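PDB 4RKS: mevalonate 3-kinase from Thermoplasma acidophilum, which phosphorylates (R)-mevalonate on its 3-hydroxyl with ATP, a step in the alternative mevalonate pathway to isoprenoids found in Thermoplasmatales. Local coordinates for residues A[36-41]-A[157-162]; A[46-51]-A[177-182]; A[149-154]-A[164-169]; A[171-176]-A[233-238]. All blocks are in the same frame, centred on the assembly; numbering follows the deposited sequence.

Contact 1: A[36-41]-A[157-162]. With MEV ((R)-mevalonate), chain C.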
loop_
_atom_site.group_PDB
_atom_site.type_symbol
_atom_site.label_atom_id
_atom_site.label_comp_id
_atom_site.label_asym_id
_atom_site.label_seq_id
_atom_site.Cartn_x
_atom_site.Cartn_y
_atom_site.Cartn_z
ATOM N N VAL A 36 -0.130 -5.636 8.982
ATOM C CA VAL A 36 -1.374 -6.075 9.633
ATOM C C VAL A 36 -2.447 -5.771 8.608
ATOM O O VAL A 36 -2.641 -4.609 8.222
ATOM C CB VAL A 36 -1.643 -5.364 10.983
ATOM C CG1 VAL A 36 -3.025 -5.762 11.562
ATOM C CG2 VAL A 36 -0.537 -5.707 11.988
ATOM N N LEU A 37 -3.107 -6.821 8.136
ATOM C CA LEU A 37 -3.818 -6.775 6.873
ATOM C C LEU A 37 -5.218 -6.221 7.021
ATOM O O LEU A 37 -5.965 -6.660 7.893
ATOM C CB LEU A 37 -3.863 -8.180 6.256
ATOM C CG LEU A 37 -2.479 -8.750 5.944
ATOM C CD1 LEU A 37 -2.565 -10.208 5.486
ATOM C CD2 LEU A 37 -1.813 -7.881 4.898
ATOM N N LEU A 38 -5.580 -5.281 6.147
ATOM C CA LEU A 38 -6.899 -4.662 6.217
ATOM C C LEU A 38 -7.992 -5.452 5.494
ATOM O O LEU A 38 -7.834 -5.852 4.344
ATOM C CB LEU A 38 -6.852 -3.247 5.642
ATOM C CG LEU A 38 -8.208 -2.543 5.642
ATOM C CD1 LEU A 38 -8.629 -2.254 7.075
ATOM C CD2 LEU A 38 -8.121 -1.262 4.824
ATOM N N GLY A 39 -9.108 -5.661 6.184
ATOM C CA GLY A 39 -10.299 -6.182 5.557
ATOM C C GLY A 39 -11.505 -5.463 6.108
ATOM O O GLY A 39 -11.801 -5.563 7.307
ATOM N N GLY A 40 -12.205 -4.737 5.240
ATOM C CA GLY A 40 -13.418 -4.049 5.644
ATOM C C GLY A 40 -13.299 -2.544 5.540
ATOM O O GLY A 40 -12.362 -1.937 6.061
ATOM N N ILE A 41 -14.278 -1.942 4.873
ATOM C CA ILE A 41 -14.323 -0.504 4.661
ATOM C C ILE A 41 -15.684 0.028 5.161
ATOM O O ILE A 41 -16.727 -0.573 4.898
ATOM C CB ILE A 41 -14.068 -0.192 3.149
ATOM C CG1 ILE A 41 -12.740 0.529 2.966
ATOM C CG2 ILE A 41 -15.198 0.578 2.513
ATOM C CD1 ILE A 41 -11.571 -0.260 3.439
ATOM N N VAL A 157 -9.704 7.628 -2.924
ATOM C CA VAL A 157 -8.966 7.135 -4.057
ATOM C C VAL A 157 -8.420 5.736 -3.747
ATOM O O VAL A 157 -8.520 4.832 -4.568
ATOM C CB VAL A 157 -7.832 8.105 -4.422
ATOM C CG1 VAL A 157 -7.008 7.560 -5.579
ATOM C CG2 VAL A 157 -8.430 9.471 -4.770
ATOM N N SER A 158 -7.868 5.558 -2.551
ATOM C CA SER A 158 -7.389 4.251 -2.113
ATOM C C SER A 158 -7.296 4.212 -0.596
ATOM O O SER A 158 -6.673 5.078 0.006
ATOM C CB SER A 158 -6.029 3.933 -2.739
ATOM O OG SER A 158 -5.485 2.746 -2.194
ATOM N N GLU A 159 -7.890 3.193 0.019
ATOM C CA GLU A 159 -8.093 3.193 1.462
ATOM C C GLU A 159 -6.792 3.120 2.264
ATOM O O GLU A 159 -6.784 3.484 3.436
ATOM C CB GLU A 159 -9.029 2.043 1.878
ATOM C CG GLU A 159 -8.540 0.651 1.494
ATOM C CD GLU A 159 -8.918 0.246 0.068
ATOM O OE1 GLU A 159 -9.530 1.066 -0.657
ATOM O OE2 GLU A 159 -8.601 -0.903 -0.329
ATOM N N SER A 160 -5.704 2.663 1.642
ATOM C CA SER A 160 -4.401 2.596 2.318
ATOM C C SER A 160 -3.400 3.647 1.803
ATOM O O SER A 160 -2.186 3.405 1.759
ATOM C CB SER A 160 -3.794 1.198 2.177
ATOM O OG SER A 160 -4.609 0.219 2.799
ATOM N N ALA A 161 -3.914 4.816 1.426
ATOM C CA ALA A 161 -3.087 5.899 0.910
ATOM C C ALA A 161 -2.016 6.325 1.920
ATOM O O ALA A 161 -0.905 6.717 1.539
ATOM C CB ALA A 161 -3.957 7.090 0.533
ATOM N N GLY A 162 -2.351 6.244 3.203
ATOM C CA GLY A 162 -1.457 6.709 4.255
ATOM C C GLY A 162 -0.140 5.949 4.344
ATOM O O GLY A 162 0.873 6.503 4.774
HETATM C C8 MEV C . -5.746 -3.152 1.489
HETATM O O8 MEV C . -6.770 -2.234 1.153
HETATM C C2 MEV C . -6.260 -4.547 1.206
HETATM C C3 MEV C . -5.239 -5.671 1.166
HETATM O O7 MEV C . -4.128 -5.368 0.361
HETATM C C4 MEV C . -4.744 -6.009 2.563
HETATM C C5 MEV C . -3.616 -5.112 3.040
HETATM O O3 MEV C . -2.617 -4.853 2.303
HETATM O O4 MEV C . -3.689 -4.599 4.182
HETATM C C6 MEV C . -5.942 -6.873 0.576
#

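Contact 2: A[46-51]-A[177-182]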
loop_
_atom_site.group_PDB
_atom_site.type_symbol
_atom_site.label_atom_id
_atom_site.label_comp_id
_atom_site.label_asym_id
_atom_site.label_seq_id
_atom_site.Cartn_x
_atom_site.Cartn_y
_atom_site.Cartn_z
ATOM N N THR A 46 -16.180 7.323 1.243
ATOM C CA THR A 46 -15.071 7.806 2.056
ATOM C C THR A 46 -13.994 6.744 2.265
ATOM O O THR A 46 -12.821 7.064 2.485
ATOM C CB THR A 46 -15.565 8.270 3.427
ATOM O OG1 THR A 46 -16.006 7.133 4.180
ATOM C CG2 THR A 46 -16.715 9.228 3.257
ATOM N N ARG A 47 -14.423 5.487 2.233
ATOM C CA ARG A 47 -13.554 4.313 2.301
ATOM C C ARG A 47 -12.698 4.242 3.559
ATOM O O ARG A 47 -11.589 3.715 3.523
ATOM C CB ARG A 47 -12.665 4.240 1.055
ATOM C CG ARG A 47 -13.437 4.310 -0.262
ATOM C CD ARG A 47 -12.663 3.622 -1.370
ATOM N NE ARG A 47 -12.653 2.176 -1.169
ATOM C CZ ARG A 47 -12.222 1.290 -2.063
ATOM N NH1 ARG A 47 -11.747 1.692 -3.236
ATOM N NH2 ARG A 47 -12.265 -0.002 -1.783
ATOM N N THR A 48 -13.226 4.734 4.678
ATOM C CA THR A 48 -12.553 4.580 5.972
ATOM C C THR A 48 -12.376 3.099 6.364
ATOM O O THR A 48 -13.329 2.332 6.321
ATOM C CB THR A 48 -13.336 5.311 7.079
ATOM O OG1 THR A 48 -13.559 6.664 6.674
ATOM C CG2 THR A 48 -12.574 5.302 8.411
ATOM N N PRO A 49 -11.145 2.695 6.734
ATOM C CA PRO A 49 -10.877 1.321 7.193
ATOM C C PRO A 49 -11.724 0.939 8.415
ATOM O O PRO A 49 -11.793 1.724 9.359
ATOM C CB PRO A 49 -9.392 1.359 7.573
ATOM C CG PRO A 49 -8.826 2.477 6.775
ATOM C CD PRO A 49 -9.915 3.509 6.690
ATOM N N LEU A 50 -12.344 -0.237 8.405
ATOM C CA LEU A 50 -13.174 -0.646 9.540
ATOM C C LEU A 50 -12.357 -0.925 10.793
ATOM O O LEU A 50 -12.879 -0.881 11.905
ATOM C CB LEU A 50 -13.999 -1.879 9.185
ATOM C CG LEU A 50 -15.308 -1.593 8.460
ATOM C CD1 LEU A 50 -16.055 -2.882 8.178
ATOM C CD2 LEU A 50 -16.175 -0.630 9.267
ATOM N N HIS A 51 -11.070 -1.217 10.623
ATOM C CA HIS A 51 -10.250 -1.563 11.772
ATOM C C HIS A 51 -8.789 -1.175 11.568
ATOM O O HIS A 51 -8.398 -0.745 10.479
ATOM C CB HIS A 51 -10.369 -3.062 12.076
ATOM C CG HIS A 51 -9.734 -3.957 11.050
ATOM N ND1 HIS A 51 -8.370 -4.157 10.976
ATOM C CD2 HIS A 51 -10.280 -4.735 10.080
ATOM C CE1 HIS A 51 -8.102 -5.011 10.001
ATOM N NE2 HIS A 51 -9.242 -5.372 9.437
ATOM N N PHE A 177 -14.633 5.059 12.117
ATOM C CA PHE A 177 -15.164 6.412 11.943
ATOM C C PHE A 177 -14.043 7.408 11.716
ATOM O O PHE A 177 -14.138 8.282 10.862
ATOM C CB PHE A 177 -15.979 6.842 13.167
ATOM C CG PHE A 177 -17.065 5.880 13.544
ATOM C CD1 PHE A 177 -18.273 5.874 12.855
ATOM C CD2 PHE A 177 -16.884 4.985 14.589
ATOM C CE1 PHE A 177 -19.276 4.988 13.196
ATOM C CE2 PHE A 177 -17.886 4.091 14.939
ATOM C CZ PHE A 177 -19.085 4.094 14.242
ATOM N N HIS A 178 -12.990 7.273 12.514
ATOM C CA HIS A 178 -11.813 8.114 12.416
ATOM C C HIS A 178 -10.578 7.243 12.278
ATOM O O HIS A 178 -10.425 6.261 12.999
ATOM C CB HIS A 178 -11.706 9.025 13.638
ATOM C CG HIS A 178 -12.895 9.922 13.813
ATOM N ND1 HIS A 178 -13.918 9.643 14.695
ATOM C CD2 HIS A 178 -13.241 11.074 13.190
ATOM C CE1 HIS A 178 -14.833 10.593 14.620
ATOM N NE2 HIS A 178 -14.447 11.473 13.714
ATOM N N ALA A 179 -9.706 7.604 11.340
ATOM C CA ALA A 179 -8.475 6.850 11.105
ATOM C C ALA A 179 -7.271 7.785 11.111
ATOM O O ALA A 179 -7.344 8.949 10.662
ATOM C CB ALA A 179 -8.551 6.074 9.791
ATOM N N TYR A 180 -6.158 7.277 11.624
ATOM C CA TYR A 180 -4.961 8.088 11.760
ATOM C C TYR A 180 -3.679 7.263 11.540
ATOM O O TYR A 180 -3.454 6.258 12.211
ATOM C CB TYR A 180 -4.954 8.760 13.145
ATOM C CG TYR A 180 -3.799 9.714 13.350
ATOM C CD1 TYR A 180 -2.581 9.264 13.852
ATOM C CD2 TYR A 180 -3.920 11.063 13.023
ATOM C CE1 TYR A 180 -1.510 10.135 14.029
ATOM C CE2 TYR A 180 -2.858 11.944 13.201
ATOM C CZ TYR A 180 -1.657 11.475 13.701
ATOM O OH TYR A 180 -0.601 12.342 13.879
ATOM N N THR A 181 -2.840 7.697 10.593
ATOM C CA THR A 181 -1.630 6.948 10.228
ATOM C C THR A 181 -0.399 7.529 10.932
ATOM O O THR A 181 -0.148 8.729 10.884
ATOM C CB THR A 181 -1.388 6.939 8.712
ATOM O OG1 THR A 181 -2.451 6.235 8.057
ATOM C CG2 THR A 181 -0.044 6.262 8.373
ATOM N N GLU A 182 0.361 6.656 11.576
ATOM C CA GLU A 182 1.536 7.044 12.343
ATOM C C GLU A 182 2.787 6.342 11.793
ATOM O O GLU A 182 2.752 5.141 11.516
ATOM C CB GLU A 182 1.319 6.686 13.831
ATOM C CG GLU A 182 2.576 6.678 14.689
ATOM C CD GLU A 182 2.340 6.208 16.135
ATOM O OE1 GLU A 182 1.308 5.553 16.431
ATOM O OE2 GLU A 182 3.217 6.493 16.976
#

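Contact 3: A[149-154]-A[164-169]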
loop_
_atom_site.group_PDB
_atom_site.type_symbol
_atom_site.label_atom_id
_atom_site.label_comp_id
_atom_site.label_asym_id
_atom_site.label_seq_id
_atom_site.Cartn_x
_atom_site.Cartn_y
_atom_site.Cartn_z
ATOM N N ASP A 149 -4.737 15.314 7.697
ATOM C CA ASP A 149 -6.022 15.790 7.159
ATOM C C ASP A 149 -6.159 15.461 5.676
ATOM O O ASP A 149 -7.206 14.992 5.244
ATOM C CB ASP A 149 -6.190 17.307 7.334
ATOM C CG ASP A 149 -6.575 17.708 8.751
ATOM O OD1 ASP A 149 -7.152 16.875 9.480
ATOM O OD2 ASP A 149 -6.315 18.871 9.129
ATOM N N VAL A 150 -5.119 15.745 4.897
ATOM C CA VAL A 150 -5.150 15.448 3.453
ATOM C C VAL A 150 -5.392 13.945 3.244
ATOM O O VAL A 150 -6.190 13.537 2.383
ATOM C CB VAL A 150 -3.838 15.882 2.729
ATOM C CG1 VAL A 150 -3.795 15.352 1.283
ATOM C CG2 VAL A 150 -3.689 17.374 2.732
ATOM N N GLU A 151 -4.738 13.133 4.072
ATOM C CA GLU A 151 -4.897 11.685 4.021
ATOM C C GLU A 151 -6.359 11.242 4.082
ATOM O O GLU A 151 -6.748 10.321 3.375
ATOM C CB GLU A 151 -4.145 11.010 5.164
ATOM C CG GLU A 151 -4.195 9.483 5.065
ATOM C CD GLU A 151 -3.541 8.793 6.254
ATOM O OE1 GLU A 151 -2.550 9.333 6.785
ATOM O OE2 GLU A 151 -4.025 7.720 6.666
ATOM N N ASN A 152 -7.154 11.882 4.936
ATOM C CA ASN A 152 -8.579 11.533 5.060
ATOM C C ASN A 152 -9.289 11.623 3.713
ATOM O O ASN A 152 -10.076 10.743 3.364
ATOM C CB ASN A 152 -9.278 12.438 6.085
ATOM C CG ASN A 152 -8.887 12.116 7.522
ATOM O OD1 ASN A 152 -8.679 10.959 7.875
ATOM N ND2 ASN A 152 -8.796 13.147 8.361
ATOM N N ASP A 153 -8.976 12.672 2.950
ATOM C CA ASP A 153 -9.522 12.863 1.608
ATOM C C ASP A 153 -8.965 11.866 0.582
ATOM O O ASP A 153 -9.670 11.479 -0.356
ATOM C CB ASP A 153 -9.259 14.293 1.118
ATOM C CG ASP A 153 -9.889 15.357 2.031
ATOM O OD1 ASP A 153 -11.070 15.203 2.402
ATOM O OD2 ASP A 153 -9.192 16.337 2.385
ATOM N N LEU A 154 -7.714 11.440 0.760
ATOM C CA LEU A 154 -7.088 10.545 -0.207
ATOM C C LEU A 154 -7.654 9.126 -0.174
ATOM O O LEU A 154 -7.470 8.370 -1.123
ATOM C CB LEU A 154 -5.576 10.465 0.013
ATOM C CG LEU A 154 -4.766 11.758 -0.087
ATOM C CD1 LEU A 154 -3.294 11.449 0.186
ATOM C CD2 LEU A 154 -4.957 12.457 -1.432
ATOM N N SER A 164 1.623 4.906 1.881
ATOM C CA SER A 164 2.510 5.441 0.879
ATOM C C SER A 164 2.800 6.924 1.125
ATOM O O SER A 164 3.856 7.411 0.754
ATOM C CB SER A 164 1.916 5.223 -0.513
ATOM O OG SER A 164 2.752 5.784 -1.503
ATOM N N LEU A 165 1.870 7.639 1.757
ATOM C CA LEU A 165 2.089 9.059 2.023
ATOM C C LEU A 165 3.265 9.257 2.987
ATOM O O LEU A 165 4.136 10.085 2.753
ATOM C CB LEU A 165 0.813 9.712 2.584
ATOM C CG LEU A 165 0.884 11.225 2.820
ATOM C CD1 LEU A 165 1.215 11.970 1.543
ATOM C CD2 LEU A 165 -0.417 11.756 3.437
ATOM N N PHE A 166 3.308 8.472 4.059
ATOM C CA PHE A 166 4.298 8.702 5.106
ATOM C C PHE A 166 5.555 7.846 4.956
ATOM O O PHE A 166 6.656 8.256 5.343
ATOM C CB PHE A 166 3.659 8.478 6.469
ATOM C CG PHE A 166 2.688 9.559 6.844
ATOM C CD1 PHE A 166 3.140 10.760 7.363
ATOM C CD2 PHE A 166 1.336 9.380 6.651
ATOM C CE1 PHE A 166 2.251 11.772 7.699
ATOM C CE2 PHE A 166 0.428 10.392 6.989
ATOM C CZ PHE A 166 0.893 11.583 7.512
ATOM N N GLY A 167 5.399 6.675 4.373
ATOM C CA GLY A 167 6.558 5.861 4.049
ATOM C C GLY A 167 7.001 4.956 5.176
ATOM O O GLY A 167 6.428 4.969 6.259
ATOM N N GLY A 168 8.044 4.169 4.932
ATOM C CA GLY A 168 8.528 3.246 5.946
ATOM C C GLY A 168 7.470 2.292 6.475
ATOM O O GLY A 168 6.583 1.835 5.739
ATOM N N LEU A 169 7.576 1.964 7.758
ATOM C CA LEU A 169 6.571 1.149 8.420
ATOM C C LEU A 169 5.590 2.074 9.112
ATOM O O LEU A 169 6.002 2.948 9.864
ATOM C CB LEU A 169 7.199 0.205 9.442
ATOM C CG LEU A 169 6.265 -0.573 10.363
ATOM C CD1 LEU A 169 5.408 -1.536 9.554
ATOM C CD2 LEU A 169 7.080 -1.323 11.448
#

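Contact 4: A[171-176]-A[233-238]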
loop_
_atom_site.group_PDB
_atom_site.type_symbol
_atom_site.label_atom_id
_atom_site.label_comp_id
_atom_site.label_asym_id
_atom_site.label_seq_id
_atom_site.Cartn_x
_atom_site.Cartn_y
_atom_site.Cartn_z
ATOM N N ILE A 171 1.481 2.425 11.024
ATOM C CA ILE A 171 0.262 1.859 11.554
ATOM C C ILE A 171 -0.854 2.851 11.270
ATOM O O ILE A 171 -0.686 4.050 11.469
ATOM C CB ILE A 171 0.347 1.586 13.073
ATOM C CG1 ILE A 171 1.261 0.402 13.369
ATOM C CG2 ILE A 171 -1.048 1.357 13.664
ATOM C CD1 ILE A 171 1.591 0.283 14.822
ATOM N N THR A 172 -1.987 2.364 10.782
ATOM C CA THR A 172 -3.134 3.232 10.609
ATOM C C THR A 172 -4.207 2.780 11.581
ATOM O O THR A 172 -4.873 1.768 11.345
ATOM C CB THR A 172 -3.650 3.219 9.178
ATOM O OG1 THR A 172 -2.621 3.713 8.319
ATOM C CG2 THR A 172 -4.900 4.113 9.036
ATOM N N TRP A 173 -4.307 3.499 12.700
ATOM C CA TRP A 173 -5.319 3.246 13.738
ATOM C C TRP A 173 -6.689 3.618 13.207
ATOM O O TRP A 173 -6.820 4.614 12.515
ATOM C CB TRP A 173 -5.026 4.058 15.015
ATOM C CG TRP A 173 -3.617 3.893 15.535
ATOM C CD1 TRP A 173 -2.556 4.732 15.322
ATOM C CD2 TRP A 173 -3.113 2.806 16.319
ATOM N NE1 TRP A 173 -1.436 4.247 15.944
ATOM C CE2 TRP A 173 -1.744 3.059 16.552
ATOM C CE3 TRP A 173 -3.685 1.640 16.841
ATOM C CZ2 TRP A 173 -0.940 2.195 17.294
ATOM C CZ3 TRP A 173 -2.889 0.783 17.578
ATOM C CH2 TRP A 173 -1.525 1.062 17.794
ATOM N N SER A 174 -7.712 2.843 13.539
ATOM C CA SER A 174 -9.056 3.139 13.041
ATOM C C SER A 174 -10.129 2.429 13.851
ATOM O O SER A 174 -9.978 1.259 14.220
ATOM C CB SER A 174 -9.194 2.753 11.564
ATOM O OG SER A 174 -10.496 3.061 11.082
ATOM N N ASP A 175 -11.211 3.152 14.125
ATOM C CA ASP A 175 -12.366 2.595 14.810
ATOM C C ASP A 175 -13.557 2.516 13.857
ATOM O O ASP A 175 -14.689 2.289 14.271
ATOM C CB ASP A 175 -12.714 3.432 16.054
ATOM C CG ASP A 175 -13.014 4.900 15.732
ATOM O OD1 ASP A 175 -13.144 5.273 14.541
ATOM O OD2 ASP A 175 -13.119 5.697 16.692
ATOM N N GLY A 176 -13.293 2.727 12.576
ATOM C CA GLY A 176 -14.345 2.706 11.578
ATOM C C GLY A 176 -14.963 4.066 11.293
ATOM O O GLY A 176 -15.731 4.211 10.341
ATOM N N MET A 233 1.613 -4.693 19.210
ATOM C CA MET A 233 2.791 -5.533 19.302
ATOM C C MET A 233 3.882 -5.042 18.362
ATOM O O MET A 233 5.056 -5.101 18.691
ATOM C CB MET A 233 2.430 -6.991 19.021
ATOM C CG MET A 233 1.502 -7.584 20.073
ATOM S SD MET A 233 0.958 -9.265 19.701
ATOM C CE MET A 233 2.523 -10.134 19.694
ATOM N N ILE A 234 3.494 -4.518 17.205
ATOM C CA ILE A 234 4.477 -3.976 16.267
ATOM C C ILE A 234 5.102 -2.684 16.807
ATOM O O ILE A 234 6.317 -2.516 16.737
ATOM C CB ILE A 234 3.851 -3.746 14.886
ATOM C CG1 ILE A 234 3.595 -5.108 14.228
ATOM C CG2 ILE A 234 4.761 -2.875 13.988
ATOM C CD1 ILE A 234 2.776 -5.035 12.990
ATOM N N LYS A 235 4.282 -1.803 17.386
ATOM C CA LYS A 235 4.801 -0.559 17.960
ATOM C C LYS A 235 5.823 -0.858 19.064
ATOM O O LYS A 235 6.814 -0.149 19.205
ATOM C CB LYS A 235 3.665 0.325 18.501
ATOM C CG LYS A 235 4.087 1.790 18.761
ATOM C CD LYS A 235 2.890 2.742 18.950
ATOM C CE LYS A 235 3.372 4.154 19.307
ATOM N NZ LYS A 235 2.272 5.153 19.316
ATOM N N GLU A 236 5.586 -1.928 19.819
ATOM C CA GLU A 236 6.521 -2.388 20.849
ATOM C C GLU A 236 7.821 -2.959 20.283
ATOM O O GLU A 236 8.915 -2.644 20.763
ATOM C CB GLU A 236 5.851 -3.449 21.719
ATOM C CG GLU A 236 4.655 -2.939 22.513
ATOM C CD GLU A 236 5.045 -1.924 23.576
ATOM O OE1 GLU A 236 6.063 -2.141 24.276
ATOM O OE2 GLU A 236 4.337 -0.901 23.700
ATOM N N TYR A 237 7.710 -3.824 19.281
ATOM C CA TYR A 237 8.907 -4.351 18.625
ATOM C C TYR A 237 9.787 -3.216 18.098
ATOM O O TYR A 237 11.016 -3.313 18.097
ATOM C CB TYR A 237 8.528 -5.280 17.470
ATOM C CG TYR A 237 8.057 -6.649 17.884
ATOM C CD1 TYR A 237 8.734 -7.378 18.853
ATOM C CD2 TYR A 237 6.939 -7.228 17.288
ATOM C CE1 TYR A 237 8.302 -8.651 19.228
ATOM C CE2 TYR A 237 6.497 -8.499 17.658
ATOM C CZ TYR A 237 7.185 -9.203 18.625
ATOM O OH TYR A 237 6.751 -10.461 18.994
ATOM N N ALA A 238 9.145 -2.140 17.653
ATOM C CA ALA A 238 9.865 -1.016 17.066
ATOM C C ALA A 238 10.797 -0.370 18.082
ATOM O O ALA A 238 11.860 0.123 17.723
ATOM C CB ALA A 238 8.879 0.023 16.494
#

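Contact 1: A[36-41]-A[157-162]
Leu-38 lays one methyl branch against the aliphatic part of Glu-159, CD2 to CG at 3.9 Å, and Ile-41 brings CD1 to the same Glu-159 CG at 3.7 Å, its side chain running nearly perpendicular to that of the glutamate. Bent at chi2 (-85°), Glu-159 turns its carboxylate away from these methyls and puts OE2 2.7 Å from O8 of (R)-mevalonate. His-211 NE2 hydrogen-bonds to OE2, while Arg-47 forms a salt bridge with OE1. Both carboxylate oxygens therefore have protein partners, and these should hold the group in a set rotation. Ser-160 OG lies farther from the ligand, 3.7 Å from O8. The backbone N of Leu-38 donates an almost straight hydrogen bond to mevalonate carboxylate O4 (2.8 Å, 175°), and Leu-37 CD2 lies beside that carboxylate, 3.8 Å from its carbon C5; Arg-163 also binds the ligand. In this GHMP kinase the 36-41 loop thus binds the substrate carboxylate through a backbone amide and also borders the O8 end, where Glu-159 meets the ligand; the stem of Glu-159 is flanked by methyl groups while its acid end is polar on both oxygens.

Contact 2: A[46-51]-A[177-182]
Thr-48 meets the 177-182 segment with its methyl: CG2 lies 4.2 Å from the carbonyl O of Phe-177 and 4.3 Å from CB of Ala-179. The threonine torsion, with CG2 anti to the backbone N and OG1 beside that nitrogen (chi1 -53°), gives this contact to the methyl branch. Next to it, Pro-49 offers the CD corner of its ring to the same alanine, CD to CB at 4.2 Å, so the small Ala-179 side chain is met by two consecutive residues of the loop. Ala-179 points its CB at the loop, whereas the CB of Phe-177 points the other way; the phenylalanine takes part through its carbonyl group, and its ring is turned off the loop. The fit is loose: one methyl-carbonyl approach and two carbon-carbon ones. Polar ties lie just beside it: the Pro-49 carbonyl O is hydrogen-bonded to Ser-174 OG, and Asp-175 OD1 accepts from the backbone N of both Phe-177 and His-178 in the turn that leads into the strand. Pro-49 also touches Leu-38 of the mevalonate pocket. The contact thus sets the loop between strands 24-34 and 53-59 against the start of strand 179-185, close to the end of its antiparallel neighbour 169-174, with Arg-155, just after helix 147-154, touching both Pro-49 and Ala-179.

Contact 3: A[149-154]-A[164-169]
Leu-165, on helix 161-166, reaches helix 147-154 with its CD2 methyl, which sits 4.2 Å from CB of Glu-151 and 4.4 Å from CD1 of Leu-154. The methyl thus touches two residues three apart on the facing helix. Phe-166 follows with its ring: Glu-151 OE1 lies at the ring edge, near its plane, 3.2 Å from CE2, and the carboxylate is turned 65° against the ring. With chi1 near 180° (-175°) and a straight chain beyond CG, Glu-151 reaches across, meeting the aromatic side chain at about a right angle. One face of the Phe-166 ring carries its neighbour Leu-165, CG 4.2 Å above the plane and offset toward the rim; His-148 stacks with the same ring. Gly-167 then leaves the helix with positive phi (87°), and the chain turns toward strand 169-174. Chemically, the carboxylate meets the weakly positive hydrogen rim of the ring, an approach that is probably mildly favourable for an anion. Its other oxygen, OE2, has a salt bridge to Arg-155 and a hydrogen bond to Thr-181 OG1, so this buried charge is probably balanced by the arginine; two polar partners on OE2 and the ring edge at OE1 probably limit its rotation.

Contact 4: A[171-176]-A[233-238]
Strand 169-174, in the N-terminal part of this GHMP kinase, packs here against residues 233-238 of helix 220-238, which belongs to the C-terminal part, so the contact joins the two halves of the chain. Ile-171 points toward the helix and puts its terminal CD1 4.2 Å from CB of Lys-235. Two residues on, Trp-173 turns its indole to the same lysine: CZ2 is 4.2 Å from CD, with that methylene at the ring edge and near its plane. The lysine is fully extended from CB to NZ, which carries its methylenes alongside both residues. Ile-171 CG2 lies 3.4 Å above the indole plane of Trp-173, over its centre, a CH-pi contact within the strand that covers one face of the ring. The polar ends share a partner on the neighbouring strand: Glu-182 takes a hydrogen bond from Trp-173 NE1 through OE1 and a salt bridge from Lys-235 NZ through OE2, so one carboxylate ties strand and helix together. Farther along, Ser-174 OG accepts from the backbone N of Gly-176 (3.2 Å, 163°), an ST turn at the start of the hairpin connection. Around the contact, strand 169-174 runs antiparallel to both 179-185 and 53-59, while Ala-231 touches Ile-171 and Trp-173 one turn earlier on helix 220-238. Elsewhere on the helix, Ile-234 and Tyr-237 pack on Leu-249 of helix 243-262.

Overall arrangement
Contacts 1 and 3 are buried and share helix 161-166, whereas contacts 2 and 4 lie farther out, are partly buried and meet on the antiparallel strands 169-174 and 179-185. Contact 1 forms part of the mevalonate pocket; contact 2 continues its first loop, Gly-40 and Leu-50 pairing through their backbones. Contacts 1 and 3 each bury a glutamate partnered by an arginine, but one faces mevalonate and the other an aromatic edge. Contact 2 meets mostly through carbon atoms, though its Thr-181 bonds through its hydroxyl to that of Thr-172 in contact 4. Contact 4 alone joins the N-terminal and C-terminal parts of the chain.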